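Local coordinates for glycine oxidase (Bacillus cereus ATCC 14579, PDB 7CYX), which binds FAD and probably catalyses the oxidative deamination of glycine by oxygen to glyoxylate, ammonium and hydrogen peroxide, a step linked to thiamine diphosphate biosynthesis, at residues S217-D222 with G319-I324; R236-L241 with E297-S302; H313-M318 with S363-R368. All blocks are in the same frame, centred on the assembly; numbering follows the deposited sequence.

Contact 1: residues S217-D222 with G319-I324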
loop_
_atom_site.group_PDB
_atom_site.type_symbol
_atom_site.label_atom_id
_atom_site.label_comp_id
_atom_site.label_asym_id
_atom_site.label_seq_id
_atom_site.Cartn_x
_atom_site.Cartn_y
_atom_site.Cartn_z
ATOM N N SER A 217 22.159 21.354 -20.212
ATOM C CA SER A 217 22.993 22.101 -21.184
ATOM C C SER A 217 22.931 23.598 -20.897
ATOM O O SER A 217 23.951 24.253 -21.043
ATOM C CB SER A 217 22.551 21.815 -22.572
ATOM O OG SER A 217 23.146 20.619 -23.008
ATOM N N TYR A 218 21.783 24.112 -20.447
ATOM C CA TYR A 218 21.653 25.536 -20.054
ATOM C C TYR A 218 22.719 25.862 -19.003
ATOM O O TYR A 218 23.293 26.927 -19.094
ATOM C CB TYR A 218 20.218 25.872 -19.651
ATOM C CG TYR A 218 19.252 25.859 -20.804
ATOM C CD1 TYR A 218 19.176 26.910 -21.697
ATOM C CD2 TYR A 218 18.425 24.776 -21.021
ATOM C CE1 TYR A 218 18.300 26.890 -22.767
ATOM C CE2 TYR A 218 17.542 24.741 -22.082
ATOM C CZ TYR A 218 17.482 25.798 -22.959
ATOM O OH TYR A 218 16.615 25.741 -24.001
ATOM N N PHE A 219 22.941 24.991 -18.021
ATOM C CA PHE A 219 24.038 25.196 -17.051
ATOM C C PHE A 219 25.380 25.044 -17.770
ATOM O O PHE A 219 26.137 26.002 -17.763
ATOM C CB PHE A 219 23.928 24.186 -15.917
ATOM C CG PHE A 219 22.811 24.478 -14.960
ATOM C CD1 PHE A 219 21.525 24.073 -15.238
ATOM C CD2 PHE A 219 23.045 25.179 -13.796
ATOM C CE1 PHE A 219 20.497 24.342 -14.356
ATOM C CE2 PHE A 219 22.020 25.436 -12.912
ATOM C CZ PHE A 219 20.747 25.029 -13.201
ATOM N N HIS A 220 25.637 23.869 -18.349
ATOM C CA HIS A 220 26.897 23.567 -19.081
ATOM C C HIS A 220 26.781 22.257 -19.868
ATOM O O HIS A 220 26.161 21.324 -19.380
ATOM C CB HIS A 220 28.093 23.490 -18.132
ATOM C CG HIS A 220 29.400 23.588 -18.832
ATOM N ND1 HIS A 220 30.107 22.483 -19.207
ATOM C CD2 HIS A 220 30.113 24.646 -19.244
ATOM C CE1 HIS A 220 31.205 22.849 -19.810
ATOM N NE2 HIS A 220 31.232 24.161 -19.842
ATOM N N ARG A 221 27.447 22.211 -21.020
ATOM C CA ARG A 221 27.523 21.084 -21.981
ATOM C C ARG A 221 27.969 19.788 -21.298
ATOM O O ARG A 221 27.445 18.737 -21.651
ATOM C CB ARG A 221 28.565 21.479 -23.032
ATOM C CG ARG A 221 28.590 20.618 -24.281
ATOM C CD ARG A 221 29.597 21.169 -25.266
ATOM N NE ARG A 221 29.015 22.133 -26.186
ATOM C CZ ARG A 221 28.997 23.448 -26.002
ATOM N NH1 ARG A 221 29.997 24.047 -25.378
ATOM N NH2 ARG A 221 27.978 24.164 -26.444
ATOM N N ASP A 222 28.913 19.872 -20.365
ATOM C CA ASP A 222 29.466 18.682 -19.677
ATOM C C ASP A 222 28.607 18.298 -18.476
ATOM O O ASP A 222 28.890 17.285 -17.868
ATOM C CB ASP A 222 30.919 18.908 -19.272
ATOM C CG ASP A 222 31.855 18.941 -20.459
ATOM O OD1 ASP A 222 31.423 18.574 -21.546
ATOM O OD2 ASP A 222 33.001 19.341 -20.273
ATOM N N GLY A 319 20.709 22.941 -7.360
ATOM C CA GLY A 319 21.032 24.357 -7.349
ATOM C C GLY A 319 20.350 25.195 -8.410
ATOM O O GLY A 319 19.601 24.708 -9.254
ATOM N N GLU A 320 20.622 26.503 -8.305
ATOM C CA GLU A 320 20.111 27.567 -9.156
ATOM C C GLU A 320 21.205 27.960 -10.161
ATOM O O GLU A 320 22.384 27.995 -9.814
ATOM C CB GLU A 320 19.694 28.741 -8.269
ATOM C CG GLU A 320 19.196 29.958 -9.024
ATOM C CD GLU A 320 18.396 30.959 -8.200
ATOM O OE1 GLU A 320 18.378 30.844 -6.942
ATOM O OE2 GLU A 320 17.756 31.832 -8.827
ATOM N N HIS A 321 20.795 28.218 -11.408
ATOM C CA HIS A 321 21.666 28.739 -12.467
ATOM C C HIS A 321 22.096 30.152 -12.073
ATOM O O HIS A 321 21.264 30.956 -11.623
ATOM C CB HIS A 321 20.919 28.722 -13.809
ATOM C CG HIS A 321 21.772 28.847 -15.028
ATOM N ND1 HIS A 321 22.468 29.996 -15.330
ATOM C CD2 HIS A 321 21.987 27.999 -16.057
ATOM C CE1 HIS A 321 23.105 29.839 -16.473
ATOM N NE2 HIS A 321 22.824 28.624 -16.940
ATOM N N GLU A 322 23.383 30.453 -12.263
ATOM C CA GLU A 322 23.985 31.683 -11.729
ATOM C C GLU A 322 23.480 32.916 -12.501
ATOM O O GLU A 322 23.444 34.010 -11.964
ATOM C CB GLU A 322 25.514 31.568 -11.748
ATOM C CG GLU A 322 26.181 32.274 -10.575
ATOM C CD GLU A 322 25.912 31.661 -9.206
ATOM O OE1 GLU A 322 26.634 30.714 -8.832
ATOM O OE2 GLU A 322 24.973 32.122 -8.515
ATOM N N GLU A 323 23.079 32.730 -13.762
ATOM C CA GLU A 323 22.725 33.834 -14.650
ATOM C C GLU A 323 21.217 33.805 -14.914
ATOM O O GLU A 323 20.523 34.751 -14.562
ATOM C CB GLU A 323 23.558 33.741 -15.932
ATOM C CG GLU A 323 23.490 34.968 -16.831
ATOM C CD GLU A 323 24.334 34.869 -18.096
ATOM O OE1 GLU A 323 24.438 35.887 -18.821
ATOM O OE2 GLU A 323 24.884 33.768 -18.360
ATOM N N ILE A 324 20.728 32.703 -15.502
ATOM C CA ILE A 324 19.322 32.544 -15.896
ATOM C C ILE A 324 18.484 32.372 -14.628
ATOM O O ILE A 324 18.639 31.389 -13.907
ATOM C CB ILE A 324 19.130 31.355 -16.851
ATOM C CG1 ILE A 324 20.134 31.392 -18.009
ATOM C CG2 ILE A 324 17.682 31.310 -17.330
ATOM C CD1 ILE A 324 20.113 30.179 -18.912
#
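Phe219 and His321 join the loop that follows helix 213-216 to the turn between strands 317-318 and 327-331, on the surface beside the FAD-binding sheet. The imidazole is gripped in its own plane from two sides. His321 NE2 donates to Tyr218 O at 2.8 Å, while His321 ND1 accepts from the backbone N of Glu323 at 3.2 Å, which fixes the rotation of the ring and is consistent with the proton being on NE2. His321 NE2 stands above the Tyr218 carbonyl plane, 55° out of it. Both loops border the edge of the Rossmann-type sheet, in which 317-318 is the outermost strand within the chain and pairs antiparallel with 327-331, and Phe219 rests on Leu327 and Ala329 of that neighbour. The phenyl ring presents one face to His321 CD2, and its CE2 reaches His321 CA at 3.4 Å. The two ring planes are inclined at 47°, an oblique pairing with centroids 4.8 Å apart. With CG of His321 anti to the backbone N (chi1 -163°), the imidazole swings across to Tyr218. Ile324 CG1 lies over one imidazole face, toward its rim, and Ile324 CD1 meets Tyr218 CB at 4.4 Å.

Contact 2: residues R236-L241 with E297-S302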
loop_
_atom_site.group_PDB
_atom_site.type_symbol
_atom_site.label_atom_id
_atom_site.label_comp_id
_atom_site.label_asym_id
_atom_site.label_seq_id
_atom_site.Cartn_x
_atom_site.Cartn_y
_atom_site.Cartn_z
ATOM N N ARG A 236 7.732 -14.204 -3.291
ATOM C CA ARG A 236 6.841 -14.214 -2.152
ATOM C C ARG A 236 7.159 -15.458 -1.320
ATOM O O ARG A 236 7.611 -16.443 -1.863
ATOM C CB ARG A 236 5.389 -14.250 -2.634
ATOM C CG ARG A 236 5.000 -13.090 -3.540
ATOM C CD ARG A 236 4.124 -12.102 -2.804
ATOM N NE ARG A 236 3.974 -10.813 -3.471
ATOM C CZ ARG A 236 3.468 -9.731 -2.876
ATOM N NH1 ARG A 236 3.078 -9.794 -1.610
ATOM N NH2 ARG A 236 3.348 -8.600 -3.547
ATOM N N SER A 237 6.909 -15.402 -0.012
ATOM C CA SER A 237 7.068 -16.580 0.836
ATOM C C SER A 237 6.055 -16.531 1.983
ATOM O O SER A 237 5.716 -15.481 2.484
ATOM C CB SER A 237 8.471 -16.693 1.351
ATOM O OG SER A 237 8.520 -17.509 2.508
ATOM N N ARG A 238 5.586 -17.700 2.396
ATOM C CA ARG A 238 4.701 -17.767 3.548
ATOM C C ARG A 238 5.524 -17.864 4.842
ATOM O O ARG A 238 4.965 -17.815 5.924
ATOM C CB ARG A 238 3.710 -18.925 3.383
ATOM C CG ARG A 238 2.387 -18.506 2.752
ATOM C CD ARG A 238 2.242 -18.896 1.292
ATOM N NE ARG A 238 1.696 -20.243 1.169
ATOM C CZ ARG A 238 1.163 -20.744 0.060
ATOM N NH1 ARG A 238 1.126 -20.016 -1.044
ATOM N NH2 ARG A 238 0.668 -21.971 0.059
ATOM N N LYS A 239 6.850 -17.987 4.730
ATOM C CA LYS A 239 7.702 -18.083 5.901
ATOM C C LYS A 239 8.205 -16.683 6.256
ATOM O O LYS A 239 8.223 -15.802 5.406
ATOM C CB LYS A 239 8.879 -19.033 5.657
ATOM C CG LYS A 239 8.510 -20.465 5.309
ATOM C CD LYS A 239 9.640 -21.214 4.612
ATOM C CE LYS A 239 9.399 -22.706 4.499
ATOM N NZ LYS A 239 10.417 -23.355 3.636
ATOM N N GLN A 240 8.600 -16.520 7.524
ATOM C CA GLN A 240 9.240 -15.319 8.048
ATOM C C GLN A 240 10.742 -15.389 7.754
ATOM O O GLN A 240 11.545 -15.658 8.635
ATOM C CB GLN A 240 9.007 -15.228 9.559
ATOM C CG GLN A 240 7.793 -14.395 9.962
ATOM C CD GLN A 240 8.186 -13.278 10.904
ATOM O OE1 GLN A 240 8.831 -13.488 11.934
ATOM N NE2 GLN A 240 7.821 -12.060 10.542
ATOM N N LEU A 241 11.117 -15.146 6.499
ATOM C CA LEU A 241 12.449 -15.553 5.993
ATOM C C LEU A 241 13.549 -14.597 6.477
ATOM O O LEU A 241 14.648 -15.038 6.745
ATOM C CB LEU A 241 12.418 -15.638 4.459
ATOM C CG LEU A 241 11.929 -16.958 3.864
ATOM C CD1 LEU A 241 12.143 -16.981 2.361
ATOM C CD2 LEU A 241 12.610 -18.157 4.516
ATOM N N GLU A 297 12.581 -22.405 -2.633
ATOM C CA GLU A 297 11.263 -23.034 -2.548
ATOM C C GLU A 297 10.189 -21.987 -2.227
ATOM O O GLU A 297 9.069 -22.336 -1.850
ATOM C CB GLU A 297 11.288 -24.168 -1.513
ATOM C CG GLU A 297 12.499 -25.104 -1.650
ATOM C CD GLU A 297 12.515 -26.373 -0.802
ATOM O OE1 GLU A 297 11.769 -26.448 0.200
ATOM O OE2 GLU A 297 13.273 -27.301 -1.149
ATOM N N ALA A 298 10.536 -20.710 -2.407
ATOM C CA ALA A 298 9.616 -19.562 -2.406
ATOM C C ALA A 298 8.796 -19.508 -3.716
ATOM O O ALA A 298 8.832 -20.419 -4.538
ATOM C CB ALA A 298 10.425 -18.300 -2.213
ATOM N N GLU A 299 7.998 -18.461 -3.838
ATOM C CA GLU A 299 7.134 -18.318 -5.024
ATOM C C GLU A 299 7.628 -17.143 -5.853
ATOM O O GLU A 299 7.668 -16.018 -5.341
ATOM C CB GLU A 299 5.682 -18.114 -4.612
ATOM C CG GLU A 299 5.224 -19.087 -3.552
ATOM C CD GLU A 299 3.787 -18.900 -3.118
ATOM O OE1 GLU A 299 3.157 -17.935 -3.567
ATOM O OE2 GLU A 299 3.306 -19.732 -2.350
ATOM N N TRP A 300 7.972 -17.425 -7.100
ATOM C CA TRP A 300 8.435 -16.373 -8.024
ATOM C C TRP A 300 7.325 -15.348 -8.176
ATOM O O TRP A 300 6.178 -15.734 -8.338
ATOM C CB TRP A 300 8.783 -16.979 -9.380
ATOM C CG TRP A 300 9.075 -15.959 -10.428
ATOM C CD1 TRP A 300 8.204 -15.426 -11.322
ATOM C CD2 TRP A 300 10.340 -15.349 -10.694
ATOM N NE1 TRP A 300 8.839 -14.535 -12.132
ATOM C CE2 TRP A 300 10.150 -14.466 -11.769
ATOM C CE3 TRP A 300 11.612 -15.469 -10.138
ATOM C CZ2 TRP A 300 11.189 -13.705 -12.292
ATOM C CZ3 TRP A 300 12.635 -14.719 -10.657
ATOM C CH2 TRP A 300 12.424 -13.844 -11.714
ATOM N N GLU A 301 7.671 -14.078 -8.131
ATOM C CA GLU A 301 6.597 -13.093 -8.319
ATOM C C GLU A 301 6.871 -12.310 -9.591
ATOM O O GLU A 301 6.061 -12.361 -10.492
ATOM C CB GLU A 301 6.554 -12.091 -7.174
ATOM C CG GLU A 301 5.637 -10.929 -7.470
ATOM C CD GLU A 301 5.912 -9.636 -6.740
ATOM O OE1 GLU A 301 5.711 -9.588 -5.529
ATOM O OE2 GLU A 301 6.305 -8.682 -7.391
ATOM N N SER A 302 8.045 -11.705 -9.659
ATOM C CA SER A 302 8.299 -10.736 -10.736
ATOM C C SER A 302 9.789 -10.480 -10.907
ATOM O O SER A 302 10.560 -10.843 -10.046
ATOM C CB SER A 302 7.650 -9.469 -10.279
ATOM O OG SER A 302 7.298 -8.641 -11.347
#
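Arg236 and Glu299 form an antiparallel hydrogen-bonded pair, Arg236 N donating to Glu299 O at 2.7 Å and Glu299 N returning to Arg236 O at 2.9 Å, where the end of strand 225-236 meets the start of strand 299-311. Two salt bridges flank this pair. In the first, Arg236 NE meets Glu301 OE1 at 3.0 Å on the anti side of the carboxylate, the oxygen tilted from the guanidinium plane; NH2 of the same arginine adds a weak bond to that oxygen. The bend of the Arg236 chain at chi2 (-106°) turns the guanidinium toward the carboxylate of Glu301, whose other oxygen, OE2, is held by Arg260. In the second, Arg238 NH1 lies 2.6 Å from Glu299 OE2, with the guanidinium and carboxylate planes nearly perpendicular at 82°. The same nitrogen also bridges to Glu175 of the second subunit, so two carboxylates share one arginine at the subunit interface. Ala298 packs its CB against Arg236 O at 3.4 Å. Just beyond Arg236 the chain leaves the strand through an ST turn, in which Ser237 OG accepts from Lys239 N at 2.8 Å. A classic beta bulge, with Glu301 and Ser302 both facing Ala234, interrupts the pairing with strand 225-236. The contact occupies a corner of the large mixed sheet: 225-236 lies between 260-269 and 299-311, the edge strand of this chain, and Trp300 packs on Ile281 and Leu285 of helix 278-291.

Contact 3: residues H313-M318 with S363-R368; sequences HEAPYM and SLLSRR
Leu365, Leu364 and Arg367 carry the contact, laying the end of helix 360-365 and the chain after it against the loop that leads into strand 317-318. Leu365 pushes its CD2 branch toward two backbone oxygens, Ala315 O at 3.6 Å and Pro316 O at 3.7 Å, and also touches His313 CB. Its CD1 branch meets Tyr317 CD2 at 3.9 Å, the two side chains crossing at about a right angle. The tyrosine is anchored independently, for its OH bonds to Gly224 O and its ring stacks on Trp223. Leu364 packs next to Leu365 on Ala315, whose CB also lies 3.4 Å from Leu364 O. Its CB faces Ala315 CB at 4.2 Å, and its CD1 is shared between Pro316 CG and the methyl end of Met318, whose CE comes to 3.9 Å. The Met318 chain, bent at chi2 and chi3, brings this terminal methyl back toward the leucine. Beyond the helix the chain turns outward at Ser366, and Arg367 reaches back over the loop. A bend at chi2 (98°) brings the guanidinium flat over His313 O, which lies 3.8 Å above its centre. NH1 forms a long salt bridge of 3.5 Å to Glu314 OE1, the carboxylate and guanidinium planes being 55° apart, and NE gives a weak bond to Leu364 O, the carbonyl at the helix end. Glu314 has a left-handed backbone conformation in the loop ahead of strand 317-318. That strand is the outermost of the FAD-binding sheet within the chain and pairs with 327-331; Leu364 and Met318 also touch Leu65 of helix 61-70, while Met318 packs on Ser344 and Met348 of helix 341-352.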
loop_
_atom_site.group_PDB
_atom_site.type_symbol
_atom_site.label_atom_id
_atom_site.label_comp_id
_atom_site.label_asym_id
_atom_site.label_seq_id
_atom_site.Cartn_x
_atom_site.Cartn_y
_atom_site.Cartn_z
ATOM N N HIS A 313 29.304 14.392 -12.850
ATOM C CA HIS A 313 30.203 14.946 -11.812
ATOM C C HIS A 313 30.238 14.051 -10.573
ATOM O O HIS A 313 30.805 14.489 -9.577
ATOM C CB HIS A 313 29.765 16.363 -11.478
ATOM C CG HIS A 313 30.007 17.311 -12.595
ATOM N ND1 HIS A 313 30.956 18.282 -12.535
ATOM C CD2 HIS A 313 29.450 17.418 -13.809
ATOM C CE1 HIS A 313 30.949 18.965 -13.650
ATOM N NE2 HIS A 313 30.033 18.459 -14.440
ATOM N N GLU A 314 29.589 12.887 -10.641
ATOM C CA GLU A 314 29.523 11.846 -9.575
ATOM C C GLU A 314 28.854 12.338 -8.287
ATOM O O GLU A 314 29.134 11.795 -7.225
ATOM C CB GLU A 314 30.906 11.298 -9.262
ATOM C CG GLU A 314 31.439 10.387 -10.329
ATOM C CD GLU A 314 32.721 9.749 -9.856
ATOM O OE1 GLU A 314 33.665 10.490 -9.574
ATOM O OE2 GLU A 314 32.747 8.525 -9.741
ATOM N N ALA A 315 27.962 13.303 -8.415
ATOM C CA ALA A 315 27.217 13.895 -7.299
ATOM C C ALA A 315 26.013 14.574 -7.925
ATOM O O ALA A 315 26.157 15.128 -8.986
ATOM C CB ALA A 315 28.089 14.884 -6.591
ATOM N N PRO A 316 24.835 14.573 -7.293
ATOM C CA PRO A 316 23.681 15.194 -7.896
ATOM C C PRO A 316 23.835 16.711 -8.019
ATOM O O PRO A 316 24.485 17.310 -7.215
ATOM C CB PRO A 316 22.577 14.887 -6.882
ATOM C CG PRO A 316 23.308 14.720 -5.587
ATOM C CD PRO A 316 24.583 14.023 -5.975
ATOM N N TYR A 317 23.233 17.271 -9.056
ATOM C CA TYR A 317 23.238 18.733 -9.231
ATOM C C TYR A 317 21.999 19.257 -8.526
ATOM O O TYR A 317 20.912 18.886 -8.901
ATOM C CB TYR A 317 23.174 19.098 -10.706
ATOM C CG TYR A 317 24.091 18.315 -11.600
ATOM C CD1 TYR A 317 23.668 17.141 -12.172
ATOM C CD2 TYR A 317 25.365 18.758 -11.893
ATOM C CE1 TYR A 317 24.489 16.421 -13.009
ATOM C CE2 TYR A 317 26.205 18.044 -12.722
ATOM C CZ TYR A 317 25.759 16.873 -13.291
ATOM O OH TYR A 317 26.537 16.142 -14.127
ATOM N N MET A 318 22.199 20.034 -7.473
ATOM C CA MET A 318 21.096 20.628 -6.685
ATOM C C MET A 318 21.381 22.121 -6.561
ATOM O O MET A 318 22.201 22.489 -5.728
ATOM C CB MET A 318 21.061 20.004 -5.295
ATOM C CG MET A 318 21.198 18.514 -5.315
ATOM S SD MET A 318 20.114 17.765 -4.122
ATOM C CE MET A 318 21.272 17.463 -2.797
ATOM N N SER A 363 29.548 22.701 -3.023
ATOM C CA SER A 363 29.907 21.718 -2.027
ATOM C C SER A 363 29.993 20.306 -2.632
ATOM O O SER A 363 30.868 19.525 -2.271
ATOM C CB SER A 363 28.929 21.765 -0.875
ATOM O OG SER A 363 29.071 20.621 -0.038
ATOM N N LEU A 364 29.043 19.952 -3.502
ATOM C CA LEU A 364 28.912 18.554 -3.969
ATOM C C LEU A 364 29.724 18.308 -5.264
ATOM O O LEU A 364 30.243 17.215 -5.457
ATOM C CB LEU A 364 27.425 18.205 -4.139
ATOM C CG LEU A 364 26.555 18.294 -2.878
ATOM C CD1 LEU A 364 25.116 17.943 -3.208
ATOM C CD2 LEU A 364 27.068 17.389 -1.755
ATOM N N LEU A 365 29.881 19.316 -6.130
ATOM C CA LEU A 365 30.458 19.066 -7.465
ATOM C C LEU A 365 31.996 19.264 -7.511
ATOM O O LEU A 365 32.660 18.624 -8.341
ATOM C CB LEU A 365 29.704 19.931 -8.479
ATOM C CG LEU A 365 28.180 19.816 -8.416
ATOM C CD1 LEU A 365 27.512 20.771 -9.382
ATOM C CD2 LEU A 365 27.727 18.394 -8.679
ATOM N N SER A 366 32.586 20.080 -6.625
ATOM C CA SER A 366 34.073 20.228 -6.575
ATOM C C SER A 366 34.702 19.176 -5.664
ATOM O O SER A 366 34.286 18.978 -4.540
ATOM C CB SER A 366 34.542 21.602 -6.160
ATOM O OG SER A 366 33.600 22.259 -5.340
ATOM N N ARG A 367 35.746 18.538 -6.187
ATOM C CA ARG A 367 36.592 17.641 -5.445
ATOM C C ARG A 367 38.048 18.076 -5.658
ATOM O O ARG A 367 38.528 18.129 -6.778
ATOM C CB ARG A 367 36.335 16.199 -5.894
ATOM C CG ARG A 367 34.969 15.658 -5.491
ATOM C CD ARG A 367 33.901 15.709 -6.578
ATOM N NE ARG A 367 32.737 14.892 -6.233
ATOM C CZ ARG A 367 32.687 13.562 -6.325
ATOM N NH1 ARG A 367 33.602 12.906 -7.022
ATOM N NH2 ARG A 367 31.734 12.890 -5.703
ATOM N N ARG A 368 38.704 18.456 -4.565
ATOM C CA ARG A 368 40.135 18.689 -4.511
ATOM C C ARG A 368 40.840 17.367 -4.867
ATOM O O ARG A 368 40.663 16.352 -4.184
ATOM C CB ARG A 368 40.470 19.242 -3.116
ATOM C CG ARG A 368 41.950 19.426 -2.811
ATOM C CD ARG A 368 42.597 20.635 -3.471
ATOM N NE ARG A 368 42.735 21.814 -2.622
ATOM C CZ ARG A 368 43.682 21.976 -1.700
ATOM N NH1 ARG A 368 44.007 23.190 -1.287
ATOM N NH2 ARG A 368 44.307 20.925 -1.197
#

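From the N terminus, residues 217-222 open contact 1, and the chain then runs through strand 225-236 to residues 236-241, which open contact 2. Residues 297-302 close contact 2, so its loop is nested wholly inside that of contact 1. Contact 3 opens at 313-318, immediately before 319-324 closes contact 1, and itself closes only at 363-368; contacts 1 and 3 therefore cross, whereas contacts 2 and 3 follow in series. Contacts 1 and 3, with centres about 14 Å apart, tie the loop after helix 213-216 and the end of helix 360-365 to the chain at either end of strand 317-318. Contact 2, on the opposite side of the chain's centre, joins two neighbouring strands of the eight-stranded sheet.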